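Local coordinates for protein myosin IE heavy chain (PDB 1LKX) that binds actin and hydrolyses ATP as an actin-activated, single-headed myosin motor, of which this chain is the motor domain, and may move membranes relative to actin, at residues L309-R323 with F528-D540. Residues are numbered along the deposited sequence; the frame is centred on the assembly and turned at random.
Sequences LKTDQQSLSIALCYR and FGDLISSMQSSSD
The guanidinium of Arg323 lies over one face of the Phe528 ring, and the side chain can be followed outward from CB. CG is the first to touch, above the ring plane and outside the rim, 3.8 Å from Phe528 CE2. A bend at chi2 (80°) then swings the rest of the chain back across the ring, bringing CZ over its centre. The guanidinium stacks there in a cation-pi contact, planes 17° apart. At the tip NH2 sits 3.7 Å from Phe528 CE1, while NH1 makes a long salt bridge to Asp530 OD2 (3.8 Å) at the guanidinium edge. Further along, the two short helices run antiparallel with axes 8.9 Å apart. Between them, Ala319 CB packs on Leu531 CD2, and the small Ser534 faces the backbone of Leu316. Beyond the helices, Lys310 ends helix 299-309 as the C-prime residue of a Schellman motif, and its carbonyl O accepts from Ser539 N (3.1 Å). Ser538 OG accepts from Asp540 N, closing an ST turn. All this lies far from the nucleotide, at the periphery of the motor domain: helix 342-372 touches Leu309, Arg323 and Leu531, while Arg268 of helix 260-276 forms a salt bridge with Asp540.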
ATOM      1  N   LEU A 309     -15.160 -19.687  19.449  1.00 58.84           N
ATOM      2  CA  LEU A 309     -14.896 -18.445  20.152  1.00 58.92           C
ATOM      3  C   LEU A 309     -14.806 -18.674  21.646  1.00 59.86           C
ATOM      4  O   LEU A 309     -14.387 -17.788  22.389  1.00 60.12           O
ATOM      5  CB  LEU A 309     -15.988 -17.419  19.852  1.00 57.53           C
ATOM      6  CG  LEU A 309     -16.000 -16.884  18.422  1.00 56.44           C
ATOM      7  CD1 LEU A 309     -17.169 -15.948  18.226  1.00 56.18           C
ATOM      8  CD2 LEU A 309     -14.700 -16.181  18.142  1.00 54.52           C
ATOM      9  N   LYS A 310     -15.197 -19.869  22.080  1.00 61.12           N
ATOM     10  CA  LYS A 310     -15.172 -20.232  23.494  1.00 62.15           C
ATOM     11  C   LYS A 310     -15.969 -19.281  24.394  1.00 63.46           C
ATOM     12  O   LYS A 310     -15.443 -18.754  25.375  1.00 62.73           O
ATOM     13  CB  LYS A 310     -13.728 -20.314  23.995  1.00 61.77           C
ATOM     14  CG  LYS A 310     -12.923 -21.451  23.388  1.00 63.44           C
ATOM     15  CD  LYS A 310     -11.594 -21.640  24.111  1.00 64.32           C
ATOM     16  CE  LYS A 310     -10.702 -22.651  23.412  1.00 64.45           C
ATOM     17  NZ  LYS A 310     -11.382 -23.961  23.237  1.00 65.06           N
ATOM     18  N   THR A 311     -17.237 -19.069  24.047  1.00 65.30           N
ATOM     19  CA  THR A 311     -18.134 -18.204  24.815  1.00 67.24           C
ATOM     20  C   THR A 311     -19.488 -18.884  24.978  1.00 68.35           C
ATOM     21  O   THR A 311     -19.761 -19.916  24.359  1.00 68.36           O
ATOM     22  CB  THR A 311     -18.397 -16.844  24.117  1.00 67.44           C
ATOM     23  OG1 THR A 311     -19.080 -17.064  22.879  1.00 65.97           O
ATOM     24  CG2 THR A 311     -17.104 -16.108  23.855  1.00 68.70           C
ATOM     25  N   ASP A 312     -20.340 -18.296  25.805  1.00 69.52           N
ATOM     26  CA  ASP A 312     -21.662 -18.851  26.026  1.00 71.36           C
ATOM     27  C   ASP A 312     -22.532 -18.771  24.779  1.00 71.47           C
ATOM     28  O   ASP A 312     -22.919 -17.692  24.332  1.00 71.40           O
ATOM     29  CB  ASP A 312     -22.365 -18.131  27.169  1.00 73.31           C
ATOM     30  CG  ASP A 312     -23.786 -18.615  27.360  1.00 75.50           C
ATOM     31  OD1 ASP A 312     -23.983 -19.849  27.467  1.00 76.27           O
ATOM     32  OD2 ASP A 312     -24.702 -17.765  27.400  1.00 76.62           O
ATOM     33  N   GLN A 313     -22.848 -19.934  24.231  1.00 71.43           N
ATOM     34  CA  GLN A 313     -23.670 -20.021  23.039  1.00 71.51           C
ATOM     35  C   GLN A 313     -24.918 -19.151  23.102  1.00 71.66           C
ATOM     36  O   GLN A 313     -25.309 -18.543  22.109  1.00 72.80           O
ATOM     37  CB  GLN A 313     -24.072 -21.474  22.811  1.00 71.35           C
ATOM     38  CG  GLN A 313     -25.105 -21.671  21.737  1.00 71.03           C
ATOM     39  CD  GLN A 313     -25.290 -23.124  21.394  1.00 72.13           C
ATOM     40  OE1 GLN A 313     -26.187 -23.477  20.633  1.00 73.58           O
ATOM     41  NE2 GLN A 313     -24.437 -23.982  21.948  1.00 72.26           N
ATOM     42  N   GLN A 314     -25.541 -19.091  24.268  1.00 72.01           N
ATOM     43  CA  GLN A 314     -26.756 -18.309  24.434  1.00 72.56           C
ATOM     44  C   GLN A 314     -26.481 -16.817  24.355  1.00 71.63           C
ATOM     45  O   GLN A 314     -27.055 -16.119  23.524  1.00 71.98           O
ATOM     46  CB  GLN A 314     -27.401 -18.622  25.781  1.00 75.48           C
ATOM     47  CG  GLN A 314     -27.658 -20.095  26.041  1.00 78.81           C
ATOM     48  CD  GLN A 314     -27.545 -20.437  27.518  1.00 81.19           C
ATOM     49  OE1 GLN A 314     -28.259 -19.878  28.360  1.00 82.54           O
ATOM     50  NE2 GLN A 314     -26.635 -21.356  27.841  1.00 82.23           N
ATOM     51  N   SER A 315     -25.615 -16.327  25.236  1.00 70.66           N
ATOM     52  CA  SER A 315     -25.277 -14.908  25.263  1.00 69.45           C
ATOM     53  C   SER A 315     -25.015 -14.414  23.851  1.00 68.59           C
ATOM     54  O   SER A 315     -25.416 -13.309  23.491  1.00 68.92           O
ATOM     55  CB  SER A 315     -24.042 -14.657  26.130  1.00 69.87           C
ATOM     56  OG  SER A 315     -24.326 -14.876  27.498  1.00 70.71           O
ATOM     57  N   LEU A 316     -24.344 -15.243  23.055  1.00 66.93           N
ATOM     58  CA  LEU A 316     -24.041 -14.897  21.677  1.00 64.74           C
ATOM     59  C   LEU A 316     -25.354 -14.731  20.922  1.00 64.10           C
ATOM     60  O   LEU A 316     -25.644 -13.668  20.380  1.00 64.52           O
ATOM     61  CB  LEU A 316     -23.219 -15.998  21.024  1.00 64.01           C
ATOM     62  CG  LEU A 316     -22.253 -15.573  19.916  1.00 63.99           C
ATOM     63  CD1 LEU A 316     -21.862 -16.806  19.119  1.00 63.63           C
ATOM     64  CD2 LEU A 316     -22.887 -14.537  19.006  1.00 63.77           C
ATOM     65  N   SER A 317     -26.149 -15.793  20.894  1.00 62.93           N
ATOM     66  CA  SER A 317     -27.433 -15.764  20.212  1.00 61.86           C
ATOM     67  C   SER A 317     -28.244 -14.529  20.566  1.00 61.09           C
ATOM     68  O   SER A 317     -28.834 -13.902  19.699  1.00 61.36           O
ATOM     69  CB  SER A 317     -28.238 -17.012  20.558  1.00 61.91           C
ATOM     70  OG  SER A 317     -29.527 -16.940  19.984  1.00 62.35           O
ATOM     71  N   ILE A 318     -28.268 -14.181  21.845  1.00 60.41           N
ATOM     72  CA  ILE A 318     -29.014 -13.014  22.309  1.00 60.62           C
ATOM     73  C   ILE A 318     -28.414 -11.709  21.799  1.00 60.42           C
ATOM     74  O   ILE A 318     -29.119 -10.721  21.590  1.00 60.23           O
ATOM     75  CB  ILE A 318     -29.046 -12.972  23.839  1.00 60.74           C
ATOM     76  CG1 ILE A 318     -29.665 -14.267  24.366  1.00 61.62           C
ATOM     77  CG2 ILE A 318     -29.832 -11.766  24.312  1.00 59.63           C
ATOM     78  CD1 ILE A 318     -29.507 -14.463  25.852  1.00 61.44           C
ATOM     79  N   ALA A 319     -27.105 -11.707  21.605  1.00 60.53           N
ATOM     80  CA  ALA A 319     -26.421 -10.521  21.113  1.00 61.10           C
ATOM     81  C   ALA A 319     -26.731 -10.291  19.636  1.00 60.86           C
ATOM     82  O   ALA A 319     -26.651  -9.165  19.133  1.00 62.26           O
ATOM     83  CB  ALA A 319     -24.923 -10.669  21.314  1.00 61.45           C
ATOM     84  N   LEU A 320     -27.092 -11.363  18.945  1.00 60.01           N
ATOM     85  CA  LEU A 320     -27.416 -11.279  17.531  1.00 59.23           C
ATOM     86  C   LEU A 320     -28.877 -10.916  17.281  1.00 59.57           C
ATOM     87  O   LEU A 320     -29.225 -10.441  16.201  1.00 59.23           O
ATOM     88  CB  LEU A 320     -27.115 -12.609  16.847  1.00 58.61           C
ATOM     89  CG  LEU A 320     -25.653 -13.028  16.787  1.00 58.17           C
ATOM     90  CD1 LEU A 320     -25.532 -14.360  16.068  1.00 57.37           C
ATOM     91  CD2 LEU A 320     -24.861 -11.953  16.081  1.00 57.41           C
ATOM     92  N   CYS A 321     -29.731 -11.121  18.281  1.00 60.11           N
ATOM     93  CA  CYS A 321     -31.153 -10.846  18.120  1.00 59.49           C
ATOM     94  C   CYS A 321     -31.727  -9.707  18.953  1.00 59.93           C
ATOM     95  O   CYS A 321     -32.906  -9.391  18.832  1.00 59.69           O
ATOM     96  CB  CYS A 321     -31.939 -12.124  18.390  1.00 58.67           C
ATOM     97  SG  CYS A 321     -31.288 -13.559  17.499  1.00 58.46           S
ATOM     98  N   TYR A 322     -30.910  -9.086  19.796  1.00 61.28           N
ATOM     99  CA  TYR A 322     -31.391  -7.975  20.619  1.00 62.67           C
ATOM    100  C   TYR A 322     -30.301  -6.926  20.857  1.00 63.98           C
ATOM    101  O   TYR A 322     -29.110  -7.193  20.682  1.00 64.29           O
ATOM    102  CB  TYR A 322     -31.892  -8.479  21.990  1.00 62.02           C
ATOM    103  CG  TYR A 322     -32.962  -9.558  21.944  1.00 61.22           C
ATOM    104  CD1 TYR A 322     -32.632 -10.888  21.669  1.00 60.48           C
ATOM    105  CD2 TYR A 322     -34.305  -9.248  22.170  1.00 61.09           C
ATOM    106  CE1 TYR A 322     -33.611 -11.882  21.619  1.00 59.32           C
ATOM    107  CE2 TYR A 322     -35.297 -10.238  22.118  1.00 60.61           C
ATOM    108  CZ  TYR A 322     -34.943 -11.550  21.843  1.00 59.73           C
ATOM    109  OH  TYR A 322     -35.922 -12.518  21.782  1.00 57.78           O
ATOM    110  N   ARG A 323     -30.722  -5.730  21.253  1.00 65.67           N
ATOM    111  CA  ARG A 323     -29.787  -4.655  21.565  1.00 67.60           C
ATOM    112  C   ARG A 323     -29.653  -4.510  23.090  1.00 67.71           C
ATOM    113  O   ARG A 323     -29.742  -5.498  23.826  1.00 68.03           O
ATOM    114  CB  ARG A 323     -30.265  -3.334  20.961  1.00 69.46           C
ATOM    115  CG  ARG A 323     -29.499  -2.906  19.722  1.00 73.02           C
ATOM    116  CD  ARG A 323     -29.979  -3.632  18.478  1.00 76.04           C
ATOM    117  NE  ARG A 323     -29.144  -3.327  17.315  1.00 79.60           N
ATOM    118  CZ  ARG A 323     -27.935  -3.850  17.095  1.00 81.83           C
ATOM    119  NH1 ARG A 323     -27.411  -4.717  17.963  1.00 83.02           N
ATOM    120  NH2 ARG A 323     -27.246  -3.514  16.002  1.00 81.83           N
ATOM    121  N   PHE A 528     -21.852  -2.725  18.735  1.00 69.05           N
ATOM    122  CA  PHE A 528     -22.567  -2.625  20.005  1.00 68.95           C
ATOM    123  C   PHE A 528     -21.938  -3.409  21.147  1.00 67.49           C
ATOM    124  O   PHE A 528     -21.411  -4.508  20.953  1.00 66.87           O
ATOM    125  CB  PHE A 528     -24.028  -3.040  19.828  1.00 71.40           C
ATOM    126  CG  PHE A 528     -24.892  -1.971  19.210  1.00 74.87           C
ATOM    127  CD1 PHE A 528     -24.674  -1.552  17.898  1.00 76.26           C
ATOM    128  CD2 PHE A 528     -25.918  -1.367  19.946  1.00 76.18           C
ATOM    129  CE1 PHE A 528     -25.464  -0.543  17.321  1.00 77.38           C
ATOM    130  CE2 PHE A 528     -26.713  -0.360  19.381  1.00 77.13           C
ATOM    131  CZ  PHE A 528     -26.484   0.053  18.066  1.00 77.33           C
ATOM    132  N   GLY A 529     -22.003  -2.813  22.335  1.00 66.22           N
ATOM    133  CA  GLY A 529     -21.436  -3.399  23.537  1.00 65.09           C
ATOM    134  C   GLY A 529     -21.829  -4.829  23.826  1.00 64.34           C
ATOM    135  O   GLY A 529     -21.020  -5.579  24.370  1.00 64.71           O
ATOM    136  N   ASP A 530     -23.059  -5.208  23.482  1.00 63.70           N
ATOM    137  CA  ASP A 530     -23.517  -6.575  23.717  1.00 63.15           C
ATOM    138  C   ASP A 530     -22.632  -7.564  22.983  1.00 61.01           C
ATOM    139  O   ASP A 530     -22.220  -8.574  23.554  1.00 60.70           O
ATOM    140  CB  ASP A 530     -24.987  -6.778  23.300  1.00 66.38           C
ATOM    141  CG  ASP A 530     -25.480  -5.742  22.297  1.00 70.32           C
ATOM    142  OD1 ASP A 530     -25.457  -4.527  22.624  1.00 72.61           O
ATOM    143  OD2 ASP A 530     -25.909  -6.150  21.188  1.00 71.41           O
ATOM    144  N   LEU A 531     -22.326  -7.268  21.723  1.00 59.20           N
ATOM    145  CA  LEU A 531     -21.460  -8.138  20.932  1.00 56.88           C
ATOM    146  C   LEU A 531     -20.056  -8.141  21.522  1.00 55.87           C
ATOM    147  O   LEU A 531     -19.442  -9.199  21.680  1.00 54.84           O
ATOM    148  CB  LEU A 531     -21.419  -7.684  19.469  1.00 55.09           C
ATOM    149  CG  LEU A 531     -22.645  -8.050  18.621  1.00 53.92           C
ATOM    150  CD1 LEU A 531     -22.508  -7.471  17.234  1.00 53.56           C
ATOM    151  CD2 LEU A 531     -22.792  -9.559  18.541  1.00 52.38           C
ATOM    152  N   ILE A 532     -19.557  -6.954  21.855  1.00 55.09           N
ATOM    153  CA  ILE A 532     -18.230  -6.828  22.447  1.00 54.65           C
ATOM    154  C   ILE A 532     -18.135  -7.660  23.717  1.00 54.68           C
ATOM    155  O   ILE A 532     -17.278  -8.534  23.832  1.00 54.52           O
ATOM    156  CB  ILE A 532     -17.902  -5.368  22.803  1.00 53.13           C
ATOM    157  CG1 ILE A 532     -17.832  -4.533  21.528  1.00 52.49           C
ATOM    158  CG2 ILE A 532     -16.579  -5.301  23.550  1.00 52.77           C
ATOM    159  CD1 ILE A 532     -17.556  -3.074  21.775  1.00 51.32           C
ATOM    160  N   SER A 533     -19.022  -7.383  24.665  1.00 55.58           N
ATOM    161  CA  SER A 533     -19.046  -8.101  25.933  1.00 56.64           C
ATOM    162  C   SER A 533     -19.167  -9.615  25.740  1.00 57.15           C
ATOM    163  O   SER A 533     -18.532 -10.393  26.459  1.00 57.80           O
ATOM    164  CB  SER A 533     -20.196  -7.595  26.786  1.00 56.86           C
ATOM    165  OG  SER A 533     -21.416  -7.759  26.094  1.00 59.64           O
ATOM    166  N   SER A 534     -19.976 -10.032  24.769  1.00 56.77           N
ATOM    167  CA  SER A 534     -20.145 -11.458  24.481  1.00 56.69           C
ATOM    168  C   SER A 534     -18.816 -12.130  24.101  1.00 56.08           C
ATOM    169  O   SER A 534     -18.660 -13.350  24.221  1.00 54.80           O
ATOM    170  CB  SER A 534     -21.151 -11.651  23.344  1.00 56.70           C
ATOM    171  OG  SER A 534     -21.258 -13.022  23.001  1.00 57.86           O
ATOM    172  N   MET A 535     -17.872 -11.322  23.631  1.00 55.88           N
ATOM    173  CA  MET A 535     -16.561 -11.812  23.239  1.00 55.65           C
ATOM    174  C   MET A 535     -15.604 -11.752  24.417  1.00 55.96           C
ATOM    175  O   MET A 535     -14.838 -12.687  24.648  1.00 55.76           O
ATOM    176  CB  MET A 535     -16.003 -10.977  22.087  1.00 55.00           C
ATOM    177  CG  MET A 535     -16.786 -11.092  20.791  1.00 54.33           C
ATOM    178  SD  MET A 535     -16.780 -12.753  20.070  1.00 52.18           S
ATOM    179  CE  MET A 535     -18.254 -13.394  20.769  1.00 55.90           C
ATOM    180  N   GLN A 536     -15.649 -10.648  25.160  1.00 56.31           N
ATOM    181  CA  GLN A 536     -14.776 -10.474  26.314  1.00 56.72           C
ATOM    182  C   GLN A 536     -15.031 -11.626  27.264  1.00 57.90           C
ATOM    183  O   GLN A 536     -14.131 -12.077  27.972  1.00 58.89           O
ATOM    184  CB  GLN A 536     -15.068  -9.148  27.002  1.00 55.64           C
ATOM    185  CG  GLN A 536     -15.226  -8.009  26.025  1.00 56.08           C
ATOM    186  CD  GLN A 536     -15.296  -6.661  26.688  1.00 55.97           C
ATOM    187  OE1 GLN A 536     -14.272  -6.062  27.003  1.00 56.54           O
ATOM    188  NE2 GLN A 536     -16.508  -6.174  26.911  1.00 56.47           N
ATOM    189  N   SER A 537     -16.269 -12.109  27.258  1.00 58.16           N
ATOM    190  CA  SER A 537     -16.666 -13.226  28.097  1.00 58.52           C
ATOM    191  C   SER A 537     -16.020 -14.543  27.645  1.00 59.20           C
ATOM    192  O   SER A 537     -16.264 -15.596  28.230  1.00 60.23           O
ATOM    193  CB  SER A 537     -18.181 -13.368  28.061  1.00 57.93           C
ATOM    194  OG  SER A 537     -18.610 -13.640  26.742  1.00 59.22           O
ATOM    195  N   SER A 538     -15.199 -14.485  26.604  1.00 60.20           N
ATOM    196  CA  SER A 538     -14.537 -15.684  26.096  1.00 60.52           C
ATOM    197  C   SER A 538     -13.456 -16.165  27.052  1.00 60.43           C
ATOM    198  O   SER A 538     -12.884 -15.373  27.802  1.00 59.51           O
ATOM    199  CB  SER A 538     -13.911 -15.409  24.716  1.00 59.62           C
ATOM    200  OG  SER A 538     -13.257 -16.558  24.206  1.00 58.30           O
ATOM    201  N   SER A 539     -13.180 -17.465  27.022  1.00 60.77           N
ATOM    202  CA  SER A 539     -12.147 -18.034  27.873  1.00 61.63           C
ATOM    203  C   SER A 539     -10.824 -18.166  27.100  1.00 62.70           C
ATOM    204  O   SER A 539      -9.758 -18.324  27.704  1.00 63.64           O
ATOM    205  CB  SER A 539     -12.587 -19.399  28.395  1.00 60.95           C
ATOM    206  OG  SER A 539     -12.793 -20.296  27.323  1.00 61.80           O
ATOM    207  N   ASP A 540     -10.893 -18.101  25.769  1.00 62.20           N
ATOM    208  CA  ASP A 540      -9.688 -18.204  24.948  1.00 60.43           C
ATOM    209  C   ASP A 540      -8.863 -16.942  25.135  1.00 58.47           C
ATOM    210  O   ASP A 540      -9.345 -15.834  24.908  1.00 57.32           O
ATOM    211  CB  ASP A 540     -10.037 -18.363  23.458  1.00 61.87           C
ATOM    212  CG  ASP A 540      -8.798 -18.580  22.582  1.00 62.97           C
ATOM    213  OD1 ASP A 540      -8.658 -17.896  21.536  1.00 63.27           O
ATOM    214  OD2 ASP A 540      -7.968 -19.444  22.943  1.00 62.35           O
TER